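Local coordinates for sulfur oxidation protein SOXB (Thermus thermophilus, PDB 2WDD) that hydrolyses the sulfur–sulfur bond of cysteine S-thiosulfonate groups in the sulfur oxidation pathway and carries a pair of manganese ions, at residues Q383-A388 with R524-V529; D419-Y424 with V529-L534. All coordinates share one frame; numbering follows the deposited sequence. Where two conformers were deposited one is given.

Contact 1 (Q383-A388 with R524-V529); sequences QLVGEA and RPIYEV
Gln383 NE2 gives its hydrogen to Glu387 OE2 at 2.8 Å, one turn further along helix 380-392, with the N-H pointing almost straight at the oxygen (173°). The carboxylate oxygen lies nearly in the amide plane and is approached close to the direction of its C-O bond, while OE1 of the same amide bonds Tyr378 OH, so the amide is held at both ends. That polar pair sits well away from the apolar flank by which the helix meets 524-529. There Val385 CG1 touches Ile526 CD1 at 4.2 Å, methyl against methyl. In Ile526, chi1 at -175° swings CG1 out anti to the backbone N, and chi2 near 60° then sets CD1 against the valine. One turn on, Ala388 and Val529 both direct their CB toward the other helix, and Val529 CG1 comes within 4.5 Å of Ala388 O. In the 5'-nucleotidase-like C-terminal domain this is where a short, weakly bonded strand at 524-525, paired antiparallel with strand 431-438, runs into helix 526-537, Pro525 taking the N-cap position. Pro525 also lays its CB 3.5 Å above one face of the Tyr527 ring, toward the rim. The CA atoms of Val385 and Ile526 stay 8.8 Å apart, and Leu530 of helix 526-537 packs against both Val385 and Ala388.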
# COMPACT_ATOMS: atom_id res chain seq x y z
N GLN A 383 -2.98 -10.77 -14.51
CA GLN A 383 -3.13 -11.68 -15.62
C GLN A 383 -3.18 -10.87 -16.92
O GLN A 383 -2.57 -11.26 -17.92
CB GLN A 383 -4.34 -12.60 -15.48
CG GLN A 383 -4.50 -13.44 -16.74
CD GLN A 383 -5.52 -14.53 -16.63
OE1 GLN A 383 -5.76 -15.07 -15.56
NE2 GLN A 383 -6.09 -14.92 -17.77
N LEU A 384 -3.89 -9.75 -16.91
CA LEU A 384 -3.97 -8.90 -18.09
C LEU A 384 -2.56 -8.48 -18.53
O LEU A 384 -2.22 -8.54 -19.72
CB LEU A 384 -4.83 -7.67 -17.81
CG LEU A 384 -5.01 -6.65 -18.93
CD1 LEU A 384 -6.22 -5.77 -18.64
CD2 LEU A 384 -3.76 -5.81 -19.10
N VAL A 385 -1.74 -8.07 -17.57
CA VAL A 385 -0.37 -7.66 -17.90
C VAL A 385 0.38 -8.85 -18.52
O VAL A 385 1.09 -8.69 -19.52
CB VAL A 385 0.36 -7.10 -16.66
CG1 VAL A 385 1.85 -6.87 -16.98
CG2 VAL A 385 -0.31 -5.82 -16.19
N GLY A 386 0.20 -10.04 -17.96
CA GLY A 386 0.84 -11.22 -18.49
C GLY A 386 0.42 -11.48 -19.93
O GLY A 386 1.27 -11.79 -20.77
N GLU A 387 -0.87 -11.33 -20.21
CA GLU A 387 -1.39 -11.51 -21.57
C GLU A 387 -0.84 -10.45 -22.52
O GLU A 387 -0.52 -10.75 -23.68
CB GLU A 387 -2.92 -11.49 -21.57
CG GLU A 387 -3.53 -12.67 -20.82
CD GLU A 387 -5.04 -12.70 -20.90
OE1 GLU A 387 -5.61 -11.91 -21.69
OE2 GLU A 387 -5.66 -13.52 -20.20
N ALA A 388 -0.76 -9.20 -22.05
CA ALA A 388 -0.23 -8.12 -22.89
C ALA A 388 1.23 -8.41 -23.26
O ALA A 388 1.65 -8.28 -24.43
CB ALA A 388 -0.33 -6.78 -22.17
N ARG A 524 12.21 -1.51 -21.90
CA ARG A 524 11.41 -0.30 -22.03
C ARG A 524 10.29 -0.36 -20.99
O ARG A 524 9.97 -1.42 -20.47
CB ARG A 524 10.85 -0.16 -23.43
CG ARG A 524 9.91 -1.27 -23.84
CD ARG A 524 9.13 -0.84 -25.07
NE ARG A 524 8.36 -1.94 -25.64
CZ ARG A 524 7.33 -1.77 -26.46
NH1 ARG A 524 6.95 -0.55 -26.81
NH2 ARG A 524 6.69 -2.82 -26.94
N PRO A 525 9.69 0.80 -20.68
CA PRO A 525 8.68 0.81 -19.61
C PRO A 525 7.51 -0.13 -19.83
O PRO A 525 6.94 -0.19 -20.90
CB PRO A 525 8.18 2.25 -19.61
CG PRO A 525 9.30 3.04 -20.25
CD PRO A 525 9.88 2.13 -21.28
N ILE A 526 7.13 -0.84 -18.77
CA ILE A 526 6.02 -1.76 -18.88
C ILE A 526 4.75 -1.07 -19.39
O ILE A 526 3.99 -1.67 -20.14
CB ILE A 526 5.75 -2.46 -17.54
CG1 ILE A 526 4.65 -3.52 -17.70
CG2 ILE A 526 5.42 -1.43 -16.47
CD1 ILE A 526 4.97 -4.61 -18.71
N TYR A 527 4.49 0.16 -18.92
CA TYR A 527 3.28 0.86 -19.35
C TYR A 527 3.21 1.15 -20.84
O TYR A 527 2.12 1.22 -21.41
CB TYR A 527 2.96 2.09 -18.49
CG TYR A 527 4.14 2.97 -18.17
CD1 TYR A 527 4.71 3.80 -19.14
CD2 TYR A 527 4.63 3.06 -16.88
CE1 TYR A 527 5.77 4.64 -18.83
CE2 TYR A 527 5.67 3.90 -16.56
CZ TYR A 527 6.23 4.70 -17.53
OH TYR A 527 7.30 5.51 -17.20
N GLU A 528 4.38 1.27 -21.49
CA GLU A 528 4.40 1.48 -22.93
C GLU A 528 3.92 0.19 -23.60
O GLU A 528 3.17 0.24 -24.59
CB GLU A 528 5.80 1.84 -23.43
CG GLU A 528 6.23 3.24 -23.03
CD GLU A 528 7.61 3.63 -23.54
OE1 GLU A 528 8.22 2.84 -24.30
OE2 GLU A 528 8.08 4.74 -23.20
N VAL A 529 4.33 -0.95 -23.06
CA VAL A 529 3.92 -2.23 -23.61
C VAL A 529 2.41 -2.39 -23.43
O VAL A 529 1.69 -2.79 -24.34
CB VAL A 529 4.70 -3.39 -22.93
CG1 VAL A 529 4.21 -4.74 -23.42
CG2 VAL A 529 6.20 -3.24 -23.15

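Contact 2 (D419-Y424 with V529-L534). With TBU (tertiary-butyl alcohol), chain D.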
# COMPACT_ATOMS: atom_id res chain seq x y z
N ASP A 419 -3.94 7.13 -16.86
CA ASP A 419 -3.89 7.38 -15.42
C ASP A 419 -3.97 6.07 -14.65
O ASP A 419 -3.25 5.88 -13.66
CB ASP A 419 -4.96 8.38 -14.97
CG ASP A 419 -4.59 9.09 -13.66
OD1 ASP A 419 -3.44 9.56 -13.55
OD2 ASP A 419 -5.41 9.09 -12.72
N HIS A 420 -4.77 5.12 -15.14
CA HIS A 420 -4.84 3.80 -14.51
C HIS A 420 -3.52 3.06 -14.70
O HIS A 420 -3.03 2.41 -13.78
CB HIS A 420 -5.96 2.95 -15.10
CG HIS A 420 -7.34 3.48 -14.86
ND1 HIS A 420 -8.27 3.59 -15.87
CD2 HIS A 420 -7.98 3.85 -13.72
CE1 HIS A 420 -9.41 4.03 -15.37
NE2 HIS A 420 -9.26 4.21 -14.07
N LEU A 421 -2.96 3.12 -15.91
CA LEU A 421 -1.70 2.41 -16.14
C LEU A 421 -0.64 2.91 -15.15
O LEU A 421 0.14 2.12 -14.63
CB LEU A 421 -1.21 2.60 -17.57
CG LEU A 421 -2.08 2.02 -18.69
CD1 LEU A 421 -1.31 2.10 -20.03
CD2 LEU A 421 -2.48 0.59 -18.36
N TYR A 422 -0.61 4.22 -14.91
CA TYR A 422 0.36 4.77 -13.96
C TYR A 422 0.02 4.37 -12.53
O TYR A 422 0.91 4.12 -11.72
CB TYR A 422 0.45 6.29 -14.08
CG TYR A 422 0.97 6.81 -15.41
CD1 TYR A 422 2.09 6.25 -16.01
CD2 TYR A 422 0.35 7.88 -16.04
CE1 TYR A 422 2.56 6.72 -17.23
CE2 TYR A 422 0.81 8.37 -17.26
CZ TYR A 422 1.92 7.79 -17.84
OH TYR A 422 2.38 8.27 -19.04
N ALA A 423 -1.27 4.26 -12.22
CA ALA A 423 -1.68 3.80 -10.88
C ALA A 423 -1.23 2.35 -10.63
O ALA A 423 -0.95 1.96 -9.50
CB ALA A 423 -3.19 3.90 -10.71
N TYR A 424 -1.20 1.54 -11.69
CA TYR A 424 -0.81 0.15 -11.58
C TYR A 424 0.68 -0.10 -11.76
O TYR A 424 1.22 -1.08 -11.23
CB TYR A 424 -1.51 -0.66 -12.67
CG TYR A 424 -2.96 -1.01 -12.43
CD1 TYR A 424 -3.33 -1.81 -11.35
CD2 TYR A 424 -3.92 -0.71 -13.40
CE1 TYR A 424 -4.66 -2.23 -11.20
CE2 TYR A 424 -5.24 -1.13 -13.27
CZ TYR A 424 -5.61 -1.88 -12.16
OH TYR A 424 -6.93 -2.30 -12.04
N VAL A 529 4.33 -0.95 -23.06
CA VAL A 529 3.92 -2.23 -23.61
C VAL A 529 2.41 -2.39 -23.43
O VAL A 529 1.69 -2.79 -24.34
CB VAL A 529 4.70 -3.39 -22.93
CG1 VAL A 529 4.21 -4.74 -23.42
CG2 VAL A 529 6.20 -3.24 -23.15
N LEU A 530 1.93 -2.04 -22.23
CA LEU A 530 0.51 -2.15 -21.96
C LEU A 530 -0.33 -1.27 -22.86
O LEU A 530 -1.36 -1.72 -23.38
CB LEU A 530 0.22 -1.81 -20.50
CG LEU A 530 0.81 -2.83 -19.53
CD1 LEU A 530 0.63 -2.35 -18.12
CD2 LEU A 530 0.15 -4.20 -19.73
N ALA A 531 0.09 -0.03 -23.04
CA ALA A 531 -0.66 0.90 -23.89
C ALA A 531 -0.69 0.38 -25.33
O ALA A 531 -1.72 0.43 -25.97
CB ALA A 531 -0.09 2.31 -23.81
N GLU A 532 0.44 -0.15 -25.81
CA GLU A 532 0.50 -0.70 -27.16
C GLU A 532 -0.52 -1.83 -27.34
O GLU A 532 -1.24 -1.89 -28.34
CB GLU A 532 1.91 -1.24 -27.44
CG GLU A 532 2.83 -0.24 -28.08
CD GLU A 532 4.22 -0.80 -28.33
OE1 GLU A 532 4.37 -2.03 -28.36
OE2 GLU A 532 5.16 0.01 -28.48
N TYR A 533 -0.57 -2.73 -26.37
CA TYR A 533 -1.49 -3.85 -26.42
C TYR A 533 -2.94 -3.38 -26.35
O TYR A 533 -3.77 -3.75 -27.18
CB TYR A 533 -1.22 -4.79 -25.24
CG TYR A 533 -2.22 -5.91 -25.10
CD1 TYR A 533 -2.29 -6.93 -26.03
CD2 TYR A 533 -3.12 -5.93 -24.03
CE1 TYR A 533 -3.19 -7.99 -25.87
CE2 TYR A 533 -4.02 -6.97 -23.88
CZ TYR A 533 -4.07 -7.98 -24.80
OH TYR A 533 -4.97 -9.01 -24.64
N LEU A 534 -3.25 -2.57 -25.34
CA LEU A 534 -4.62 -2.09 -25.15
C LEU A 534 -5.17 -1.30 -26.33
O LEU A 534 -6.32 -1.52 -26.73
CB LEU A 534 -4.72 -1.26 -23.86
CG LEU A 534 -4.44 -2.04 -22.57
CD1 LEU A 534 -4.43 -1.07 -21.38
CD2 LEU A 534 -5.49 -3.13 -22.35
O TBU D . 5.63 9.09 -17.45
C TBU D . 6.55 10.11 -17.84
C1 TBU D . 6.23 10.60 -19.24
C2 TBU D . 6.43 11.28 -16.86
C3 TBU D . 7.97 9.54 -17.84
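Leu421 is the bump of this contact, and the hollow that takes it lies between Leu530, Ala531 and Leu534 on helix 526-537. Its two methyls divide the work. Leu421 CD1 drops onto the small residue, 3.9 Å from Ala531 N and about as near Ala531 CB. Leu421 CD2 leans the other way, 4.0 Å from Leu534 CD1, and also rests on Leu530 CB at 4.2 Å. With CG beside the backbone N (chi1 -65°) and CD1 extended away from CA (chi2 -171°), the branch points end-on into the groove. Leu421 and Leu534 run alongside each other, head to tail, whereas Leu530 lies at a slant to Leu421. The carbonyl of Tyr527, a turn earlier, borders the hollow beside Leu421 CD1. The short helix axes approach to 11.0 Å at 140°, a splayed antiparallel pair that a single long side chain bridges. Cut back to alanine, this position would probably leave a gap between the helices where the two methyls now sit, and Leu530, Ala531 and Leu534 would lose their contacts with them. Next door, Tyr422 turns to another side, where its ring meets Tyr527 edge-to-face and its OH, bonded to His359 NE2, stands 3.7 Å from the O of a bound tertiary-butyl alcohol. The side chains of Leu421, Leu530, Ala531 and Leu534 meet through aliphatic groups and no polar bond joins the two segments, so cohesion here depends on buried shape and close fit, without the directional demands of polar bonds.

How the contacts relate
Both contacts use helix 526-537, share Val529 and have centres about 7 Å apart. In each, the touching residues are buried and aliphatic; the partly exposed charged ones take no part across either. Contact 1 sets the start of that helix against helix 380-392 through sparse methyl contacts, while contact 2 buries more surface by lodging one leucine from helix 418-425. Leu530 ties them together, its CD2 lying 3.6 Å from Ala388 CB while its CB belongs to contact 2, and Tyr533 also packs on Ala388. At the partly exposed side, Arg524 pairs with one modelled conformer of Glu532, an ion pair whose very short distance leaves its details doubtful.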